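Local coordinates for vivid PAS protein VVD (Neurospora crassa, PDB 3D72) that probably senses blue light as a fungal LOV photoreceptor of the PAS family, through a bound flavin-adenine dinucleotide, and forms a rapidly exchanging dimer on light activation, at residues L38-L43 with Y140-G145; N107-V112 with M130-D135. The protein carries 1 engineered substitution. One frame throughout, in Å; residues are numbered along the deposited sequence.

Contact 1. Residues L38-L43 with Y140-G145; sequences LILCDL and YRYSMG. With FAD (flavin-adenine dinucleotide), chain C.
Arg141 grips Asp42 side-on, with two nitrogens and one carboxylate oxygen for each. Arg141 NE meets Asp42 OD1 at 2.8 Å in a nearly straight bond (175°) lying in the guanidinium plane, while Arg141 NH1 reaches Asp42 OD2 at 3.0 Å on its syn lone pair; the two planes stand 34° apart. The arginine chain starts away from strand 38-42, and a bend at chi2 (63°) swings its guanidinium back. A leucine in place of Arg141 would probably strip Asp42 of its counter-charge, leaving the carboxylate to a water and to Lys44 N and Gln45 NE2.

Backbone bonds zip the antiparallel strands together in two reciprocal pairs, Ile39 with Gly145 and Cys41 with Ser143, and Leu43 N adds a bond to Arg141 O at 2.9 Å.

Among the apolar contacts, Leu40 CD2 sits over one face, 4.1 Å from the centroid of the Tyr142 ring, a CH-pi contact, and Arg141 CG lies over the opposite face, toward the rim. Leu40 CD1 also touches Met144 CE at 3.9 Å.

On the other side of the sheet lies the flavin: Ile39 CD1 approaches FAD C6 at 3.4 Å, and Cys41 SG lies 3.5 Å from FAD C7M. Gly145, without a side chain, runs its N close to FAD C7M. Here central strand 140-146 pairs with 38-42 in the five-stranded PAS sheet, part of the LOV flavin pocket wall.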
loop_
_atom_site.group_PDB
_atom_site.type_symbol
_atom_site.label_atom_id
_atom_site.label_comp_id
_atom_site.label_asym_id
_atom_site.label_seq_id
_atom_site.Cartn_x
_atom_site.Cartn_y
_atom_site.Cartn_z
ATOM N N LEU A 38 -5.961 12.825 0.216
ATOM C CA LEU A 38 -5.018 12.709 -0.887
ATOM C C LEU A 38 -5.711 12.936 -2.202
ATOM O O LEU A 38 -6.928 12.838 -2.293
ATOM C CB LEU A 38 -4.361 11.322 -0.908
ATOM C CG LEU A 38 -5.199 10.073 -1.196
ATOM C CD1 LEU A 38 -5.463 9.942 -2.697
ATOM C CD2 LEU A 38 -4.448 8.835 -0.700
ATOM N N ILE A 39 -4.916 13.272 -3.204
ATOM C CA ILE A 39 -5.438 13.447 -4.556
ATOM C C ILE A 39 -4.404 12.934 -5.544
ATOM O O ILE A 39 -3.217 12.852 -5.241
ATOM C CB ILE A 39 -5.790 14.921 -4.885
ATOM C CG1 ILE A 39 -4.542 15.802 -4.863
ATOM C CG2 ILE A 39 -6.816 15.435 -3.894
ATOM C CD1 ILE A 39 -4.814 17.216 -5.371
ATOM N N LEU A 40 -4.863 12.549 -6.727
ATOM C CA LEU A 40 -3.967 12.067 -7.763
ATOM C C LEU A 40 -4.201 12.975 -8.964
ATOM O O LEU A 40 -5.355 13.228 -9.326
ATOM C CB LEU A 40 -4.304 10.624 -8.156
ATOM C CG LEU A 40 -3.264 9.977 -9.080
ATOM C CD1 LEU A 40 -2.055 9.513 -8.258
ATOM C CD2 LEU A 40 -3.890 8.785 -9.795
ATOM N N CYS A 41 -3.117 13.487 -9.541
ATOM C CA CYS A 41 -3.195 14.360 -10.707
ATOM C C CYS A 41 -2.491 13.710 -11.882
ATOM O O CYS A 41 -1.502 12.989 -11.708
ATOM C CB CYS A 41 -2.569 15.721 -10.410
ATOM S SG CYS A 41 -3.426 16.629 -9.097
ATOM N N ASP A 42 -2.999 13.971 -13.083
ATOM C CA ASP A 42 -2.430 13.387 -14.294
ATOM C C ASP A 42 -1.394 14.327 -14.915
ATOM O O ASP A 42 -1.729 15.376 -15.454
ATOM C CB ASP A 42 -3.547 13.113 -15.299
ATOM C CG ASP A 42 -3.119 12.166 -16.397
ATOM O OD1 ASP A 42 -1.925 12.161 -16.735
ATOM O OD2 ASP A 42 -3.981 11.438 -16.936
ATOM N N LEU A 43 -0.126 13.942 -14.838
ATOM C CA LEU A 43 0.944 14.760 -15.382
ATOM C C LEU A 43 0.903 14.875 -16.894
ATOM O O LEU A 43 1.479 15.807 -17.461
ATOM C CB LEU A 43 2.304 14.190 -14.972
ATOM C CG LEU A 43 2.610 14.186 -13.474
ATOM C CD1 LEU A 43 3.892 13.411 -13.210
ATOM C CD2 LEU A 43 2.725 15.614 -12.979
ATOM N N TYR A 140 7.051 8.033 -14.937
ATOM C CA TYR A 140 6.209 8.911 -14.126
ATOM C C TYR A 140 5.028 9.417 -14.943
ATOM O O TYR A 140 5.209 10.042 -15.993
ATOM C CB TYR A 140 7.028 10.085 -13.591
ATOM C CG TYR A 140 7.983 9.689 -12.485
ATOM C CD1 TYR A 140 7.519 9.049 -11.338
ATOM C CD2 TYR A 140 9.344 9.968 -12.578
ATOM C CE1 TYR A 140 8.384 8.697 -10.305
ATOM C CE2 TYR A 140 10.221 9.616 -11.551
ATOM C CZ TYR A 140 9.732 8.982 -10.420
ATOM O OH TYR A 140 10.587 8.623 -9.404
ATOM N N ARG A 141 3.818 9.148 -14.455
ATOM C CA ARG A 141 2.591 9.544 -15.153
ATOM C C ARG A 141 1.679 10.399 -14.272
ATOM O O ARG A 141 0.991 11.306 -14.751
ATOM C CB ARG A 141 1.842 8.282 -15.609
ATOM C CG ARG A 141 0.405 8.494 -16.120
ATOM C CD ARG A 141 0.379 9.364 -17.358
ATOM N NE ARG A 141 -0.986 9.705 -17.759
ATOM C CZ ARG A 141 -1.768 8.961 -18.540
ATOM N NH1 ARG A 141 -2.995 9.375 -18.827
ATOM N NH2 ARG A 141 -1.330 7.814 -19.046
ATOM N N TYR A 142 1.689 10.115 -12.976
ATOM C CA TYR A 142 0.840 10.849 -12.048
ATOM C C TYR A 142 1.636 11.456 -10.914
ATOM O O TYR A 142 2.820 11.199 -10.755
ATOM C CB TYR A 142 -0.193 9.914 -11.416
ATOM C CG TYR A 142 -1.063 9.194 -12.402
ATOM C CD1 TYR A 142 -0.863 7.847 -12.691
ATOM C CD2 TYR A 142 -2.080 9.867 -13.061
ATOM C CE1 TYR A 142 -1.665 7.185 -13.625
ATOM C CE2 TYR A 142 -2.882 9.220 -13.997
ATOM C CZ TYR A 142 -2.668 7.887 -14.271
ATOM O OH TYR A 142 -3.443 7.268 -15.219
ATOM N N SER A 143 0.955 12.265 -10.121
ATOM C CA SER A 143 1.563 12.847 -8.935
ATOM C C SER A 143 0.531 12.634 -7.843
ATOM O O SER A 143 -0.656 12.914 -8.051
ATOM C CB SER A 143 1.823 14.344 -9.099
ATOM O OG SER A 143 2.380 14.869 -7.897
ATOM N N MET A 144 0.961 12.110 -6.696
ATOM C CA MET A 144 0.040 11.911 -5.587
ATOM C C MET A 144 0.319 12.993 -4.555
ATOM O O MET A 144 1.469 13.196 -4.143
ATOM C CB MET A 144 0.204 10.532 -4.935
ATOM C CG MET A 144 -0.815 10.280 -3.801
ATOM S SD MET A 144 -1.041 8.546 -3.272
ATOM C CE MET A 144 -1.784 7.833 -4.802
ATOM N N GLY A 145 -0.734 13.703 -4.173
ATOM C CA GLY A 145 -0.598 14.755 -3.184
ATOM C C GLY A 145 -1.282 14.380 -1.888
ATOM O O GLY A 145 -2.341 13.768 -1.886
HETATM P PA FAD C . 2.146 29.296 -11.753
HETATM O O1A FAD C . 0.702 29.531 -12.026
HETATM O O2A FAD C . 3.083 29.370 -12.899
HETATM O O5B FAD C . 2.597 30.303 -10.612
HETATM C C5B FAD C . 3.943 30.383 -10.103
HETATM C C4B FAD C . 4.030 31.632 -9.231
HETATM O O4B FAD C . 5.394 31.737 -8.786
HETATM C C3B FAD C . 3.667 32.956 -9.937
HETATM O O3B FAD C . 2.682 33.714 -9.283
HETATM C C2B FAD C . 4.986 33.707 -10.087
HETATM O O2B FAD C . 4.962 35.101 -9.924
HETATM C C1B FAD C . 5.960 33.009 -9.133
HETATM N N9A FAD C . 7.261 32.727 -9.708
HETATM C C8A FAD C . 7.548 31.954 -10.799
HETATM N N7A FAD C . 8.825 31.890 -11.097
HETATM C C5A FAD C . 9.420 32.702 -10.147
HETATM C C6A FAD C . 10.797 33.052 -9.914
HETATM N N6A FAD C . 11.781 32.600 -10.698
HETATM N N1A FAD C . 11.082 33.886 -8.873
HETATM C C2A FAD C . 10.057 34.332 -8.097
HETATM N N3A FAD C . 8.735 34.064 -8.212
HETATM C C4A FAD C . 8.491 33.218 -9.304
HETATM N N1 FAD C . -1.760 23.473 -4.508
HETATM C C2 FAD C . -2.470 23.926 -3.443
HETATM O O2 FAD C . -2.561 25.137 -3.169
HETATM N N3 FAD C . -3.115 23.006 -2.602
HETATM C C4 FAD C . -3.114 21.621 -2.780
HETATM O O4 FAD C . -3.714 20.885 -1.964
HETATM C C4X FAD C . -2.363 21.158 -3.881
HETATM N N5 FAD C . -2.321 19.775 -4.137
HETATM C C5X FAD C . -1.586 19.345 -5.229
HETATM C C6 FAD C . -1.530 17.944 -5.506
HETATM C C7 FAD C . -0.849 17.450 -6.593
HETATM C C7M FAD C . -0.833 15.927 -6.786
HETATM C C8 FAD C . -0.219 18.331 -7.506
HETATM C C8M FAD C . 0.526 17.852 -8.736
HETATM C C9 FAD C . -0.256 19.748 -7.242
HETATM C C9A FAD C . -0.933 20.274 -6.129
HETATM N N10 FAD C . -0.988 21.694 -5.822
HETATM C C10 FAD C . -1.733 22.118 -4.744
HETATM C "C1'" FAD C . -0.282 22.718 -6.642
HETATM C "C2'" FAD C . -0.920 23.305 -7.878
HETATM O "O2'" FAD C . -1.653 22.273 -8.548
HETATM C "C3'" FAD C . 0.213 23.922 -8.731
HETATM O "O3'" FAD C . 1.128 22.887 -9.090
HETATM C "C4'" FAD C . 1.001 25.042 -7.972
HETATM O "O4'" FAD C . 0.135 26.132 -7.721
HETATM C "C5'" FAD C . 2.238 25.532 -8.742
HETATM O "O5'" FAD C . 2.034 25.479 -10.163
HETATM P P FAD C . 1.272 26.616 -10.967
HETATM O O1P FAD C . 0.938 26.030 -12.267
HETATM O O2P FAD C . 0.133 27.142 -10.176
HETATM O O3P FAD C . 2.313 27.815 -11.197
HETATM O O HOH W 1 -5.704 9.462 -16.266
#

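Contact 2. Residues N107-V112 with M130-D135; sequences NAEVQV and MIPVRD. With FAD (flavin-adenine dinucleotide), chain C.
Met130 pairs with Val110 through both backbone bonds of an antiparallel hydrogen-bonded pair: Met130 N gives to Val110 O at 3.0 Å, and Val110 N to Met130 O at 3.2 Å. A water donates to that carbonyl and to Ala108 O as well, bridging the two segments just before strand 110-117 begins. The side chains of Met130 and Val110 run side by side in the same direction. Met130 bends at its last torsion (chi3 -74°), bringing CE to 3.3 Å from Val110 CG1, a tighter fit than ordinary van der Waals contact, while SD rests over the flavin 3.2 Å from FAD C9. Met100 and Ile104 of helix 94-106 pack against the same methionine.

Ile131 turns to the other side of the sheet, where its CD1 lies 3.7 Å from Glu109 CG and the two chains cross at a slant. The extended Glu109 carries its carboxylate past this methyl to a salt bridge with Arg22.

Pro132 follows, setting its CG 3.5 Å from Asn107 O; the Pro132 and Glu109 side chains cross at about a right angle, Pro132 CD lying 4.1 Å from Glu109 CG. Asn107, with its positive phi, ends helix 94-106 in a Schellman motif, and the proline ring packs against this turn. The arrangement is the open end of a beta hairpin, strands 110-117 and 123-134, at the helix-to-strand entry of the PAS fold.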
loop_
_atom_site.group_PDB
_atom_site.type_symbol
_atom_site.label_atom_id
_atom_site.label_comp_id
_atom_site.label_asym_id
_atom_site.label_seq_id
_atom_site.Cartn_x
_atom_site.Cartn_y
_atom_site.Cartn_z
ATOM N N ASN A 107 9.584 16.214 -11.655
ATOM C CA ASN A 107 9.277 14.930 -11.037
ATOM C C ASN A 107 10.109 14.769 -9.767
ATOM O O ASN A 107 10.607 13.680 -9.469
ATOM C CB ASN A 107 9.558 13.758 -11.983
ATOM C CG ASN A 107 8.575 13.684 -13.127
ATOM O OD1 ASN A 107 7.399 14.001 -12.969
ATOM N ND2 ASN A 107 9.050 13.248 -14.286
ATOM N N ALA A 108 10.264 15.866 -9.033
ATOM C CA ALA A 108 11.010 15.860 -7.780
ATOM C C ALA A 108 10.007 15.941 -6.638
ATOM O O ALA A 108 9.011 16.654 -6.741
ATOM C CB ALA A 108 11.964 17.058 -7.725
ATOM N N GLU A 109 10.266 15.203 -5.560
ATOM C CA GLU A 109 9.392 15.214 -4.389
ATOM C C GLU A 109 9.483 16.580 -3.731
ATOM O O GLU A 109 10.540 17.206 -3.727
ATOM C CB GLU A 109 9.829 14.143 -3.383
ATOM C CG GLU A 109 9.866 12.753 -3.978
ATOM C CD GLU A 109 10.323 11.679 -3.002
ATOM O OE1 GLU A 109 10.495 10.534 -3.446
ATOM O OE2 GLU A 109 10.508 11.970 -1.806
ATOM N N VAL A 110 8.377 17.046 -3.171
ATOM C CA VAL A 110 8.385 18.346 -2.520
ATOM C C VAL A 110 7.385 18.390 -1.373
ATOM O O VAL A 110 6.369 17.696 -1.383
ATOM C CB VAL A 110 8.079 19.470 -3.540
ATOM C CG1 VAL A 110 6.636 19.388 -3.991
ATOM C CG2 VAL A 110 8.389 20.833 -2.935
ATOM N N GLN A 111 7.689 19.213 -0.376
ATOM C CA GLN A 111 6.834 19.354 0.782
ATOM C C GLN A 111 6.826 20.837 1.117
ATOM O O GLN A 111 7.883 21.451 1.248
ATOM C CB GLN A 111 7.419 18.529 1.928
ATOM C CG GLN A 111 6.469 18.196 3.044
ATOM C CD GLN A 111 7.004 17.063 3.911
ATOM O OE1 GLN A 111 6.468 15.950 3.915
ATOM N NE2 GLN A 111 8.080 17.340 4.638
ATOM N N VAL A 112 5.636 21.415 1.229
ATOM C CA VAL A 112 5.519 22.837 1.532
ATOM C C VAL A 112 4.296 23.148 2.373
ATOM O O VAL A 112 3.427 22.307 2.562
ATOM C CB VAL A 112 5.408 23.688 0.235
ATOM C CG1 VAL A 112 6.575 23.397 -0.692
ATOM C CG2 VAL A 112 4.079 23.410 -0.462
ATOM N N MET A 130 3.944 16.246 -2.273
ATOM C CA MET A 130 3.639 15.700 -3.604
ATOM C C MET A 130 4.745 14.746 -4.016
ATOM O O MET A 130 5.928 15.095 -3.979
ATOM C CB MET A 130 3.516 16.829 -4.624
ATOM C CG MET A 130 2.274 17.685 -4.444
ATOM S SD MET A 130 2.324 19.206 -5.414
ATOM C CE MET A 130 3.494 20.192 -4.504
ATOM N N ILE A 131 4.352 13.536 -4.410
ATOM C CA ILE A 131 5.298 12.500 -4.802
ATOM C C ILE A 131 4.943 11.972 -6.185
ATOM O O ILE A 131 3.808 11.549 -6.399
ATOM C CB ILE A 131 5.230 11.301 -3.822
ATOM C CG1 ILE A 131 5.359 11.792 -2.371
ATOM C CG2 ILE A 131 6.321 10.299 -4.146
ATOM C CD1 ILE A 131 6.705 12.397 -2.041
ATOM N N PRO A 132 5.892 12.006 -7.144
ATOM C CA PRO A 132 5.564 11.492 -8.477
ATOM C C PRO A 132 5.342 9.990 -8.421
ATOM O O PRO A 132 5.986 9.288 -7.642
ATOM C CB PRO A 132 6.792 11.855 -9.302
ATOM C CG PRO A 132 7.891 11.758 -8.303
ATOM C CD PRO A 132 7.296 12.447 -7.094
ATOM N N VAL A 133 4.447 9.516 -9.282
ATOM C CA VAL A 133 4.059 8.116 -9.342
ATOM C C VAL A 133 4.213 7.493 -10.736
ATOM O O VAL A 133 3.836 8.096 -11.745
ATOM C CB VAL A 133 2.579 7.991 -8.880
ATOM C CG1 VAL A 133 2.098 6.565 -8.987
ATOM C CG2 VAL A 133 2.456 8.490 -7.446
ATOM N N ARG A 134 4.776 6.289 -10.783
ATOM C CA ARG A 134 4.957 5.576 -12.047
ATOM C C ARG A 134 3.739 4.704 -12.320
ATOM O O ARG A 134 3.217 4.068 -11.405
ATOM C CB ARG A 134 6.188 4.666 -11.971
ATOM C CG ARG A 134 7.478 5.368 -11.612
ATOM C CD ARG A 134 8.589 4.346 -11.368
ATOM N NE ARG A 134 9.822 4.977 -10.905
ATOM C CZ ARG A 134 10.585 5.738 -11.674
ATOM N NH1 ARG A 134 10.234 5.953 -12.932
ATOM N NH2 ARG A 134 11.687 6.290 -11.190
ATOM N N ASP A 135 3.271 4.666 -13.565
ATOM C CA ASP A 135 2.141 3.794 -13.877
ATOM C C ASP A 135 2.685 2.463 -14.405
ATOM O O ASP A 135 3.846 2.137 -14.168
ATOM C CB ASP A 135 1.193 4.445 -14.889
ATOM C CG ASP A 135 1.847 4.708 -16.223
ATOM O OD1 ASP A 135 3.041 4.389 -16.389
ATOM O OD2 ASP A 135 1.150 5.242 -17.108
HETATM P PA FAD C . 2.146 29.296 -11.753
HETATM O O1A FAD C . 0.702 29.531 -12.026
HETATM O O2A FAD C . 3.083 29.370 -12.899
HETATM O O5B FAD C . 2.597 30.303 -10.612
HETATM C C5B FAD C . 3.943 30.383 -10.103
HETATM C C4B FAD C . 4.030 31.632 -9.231
HETATM O O4B FAD C . 5.394 31.737 -8.786
HETATM C C3B FAD C . 3.667 32.956 -9.937
HETATM O O3B FAD C . 2.682 33.714 -9.283
HETATM C C2B FAD C . 4.986 33.707 -10.087
HETATM O O2B FAD C . 4.962 35.101 -9.924
HETATM C C1B FAD C . 5.960 33.009 -9.133
HETATM N N9A FAD C . 7.261 32.727 -9.708
HETATM C C8A FAD C . 7.548 31.954 -10.799
HETATM N N7A FAD C . 8.825 31.890 -11.097
HETATM C C5A FAD C . 9.420 32.702 -10.147
HETATM C C6A FAD C . 10.797 33.052 -9.914
HETATM N N6A FAD C . 11.781 32.600 -10.698
HETATM N N1A FAD C . 11.082 33.886 -8.873
HETATM C C2A FAD C . 10.057 34.332 -8.097
HETATM N N3A FAD C . 8.735 34.064 -8.212
HETATM C C4A FAD C . 8.491 33.218 -9.304
HETATM N N1 FAD C . -1.760 23.473 -4.508
HETATM C C2 FAD C . -2.470 23.926 -3.443
HETATM O O2 FAD C . -2.561 25.137 -3.169
HETATM N N3 FAD C . -3.115 23.006 -2.602
HETATM C C4 FAD C . -3.114 21.621 -2.780
HETATM O O4 FAD C . -3.714 20.885 -1.964
HETATM C C4X FAD C . -2.363 21.158 -3.881
HETATM N N5 FAD C . -2.321 19.775 -4.137
HETATM C C5X FAD C . -1.586 19.345 -5.229
HETATM C C6 FAD C . -1.530 17.944 -5.506
HETATM C C7 FAD C . -0.849 17.450 -6.593
HETATM C C7M FAD C . -0.833 15.927 -6.786
HETATM C C8 FAD C . -0.219 18.331 -7.506
HETATM C C8M FAD C . 0.526 17.852 -8.736
HETATM C C9 FAD C . -0.256 19.748 -7.242
HETATM C C9A FAD C . -0.933 20.274 -6.129
HETATM N N10 FAD C . -0.988 21.694 -5.822
HETATM C C10 FAD C . -1.733 22.118 -4.744
HETATM C "C1'" FAD C . -0.282 22.718 -6.642
HETATM C "C2'" FAD C . -0.920 23.305 -7.878
HETATM O "O2'" FAD C . -1.653 22.273 -8.548
HETATM C "C3'" FAD C . 0.213 23.922 -8.731
HETATM O "O3'" FAD C . 1.128 22.887 -9.090
HETATM C "C4'" FAD C . 1.001 25.042 -7.972
HETATM O "O4'" FAD C . 0.135 26.132 -7.721
HETATM C "C5'" FAD C . 2.238 25.532 -8.742
HETATM O "O5'" FAD C . 2.034 25.479 -10.163
HETATM P P FAD C . 1.272 26.616 -10.967
HETATM O O1P FAD C . 0.938 26.030 -12.267
HETATM O O2P FAD C . 0.133 27.142 -10.176
HETATM O O3P FAD C . 2.313 27.815 -11.197
HETATM O O HOH W 2 6.411 16.555 -6.636
#

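In the fold
Contacts 1 and 2 are neighbours in one antiparallel sheet, their centres about 8 Å apart, because strands 140-146 and 123-134 lie side by side and follow each other in the chain. Val133 joins them: its O lies 2.9 Å from Arg141 N and its N 2.8 Å from Tyr142 O, and since both residues face it, the pairing is a classic beta bulge. The dimethylbenzene end of the flavin lies between Met130 SD of contact 2 and Cys41 SG of contact 1, which sit on opposite faces. Polar groups such as Asn72, Gln77 and Asn116, which hydrogen-bond FAD, come from elsewhere in the chain.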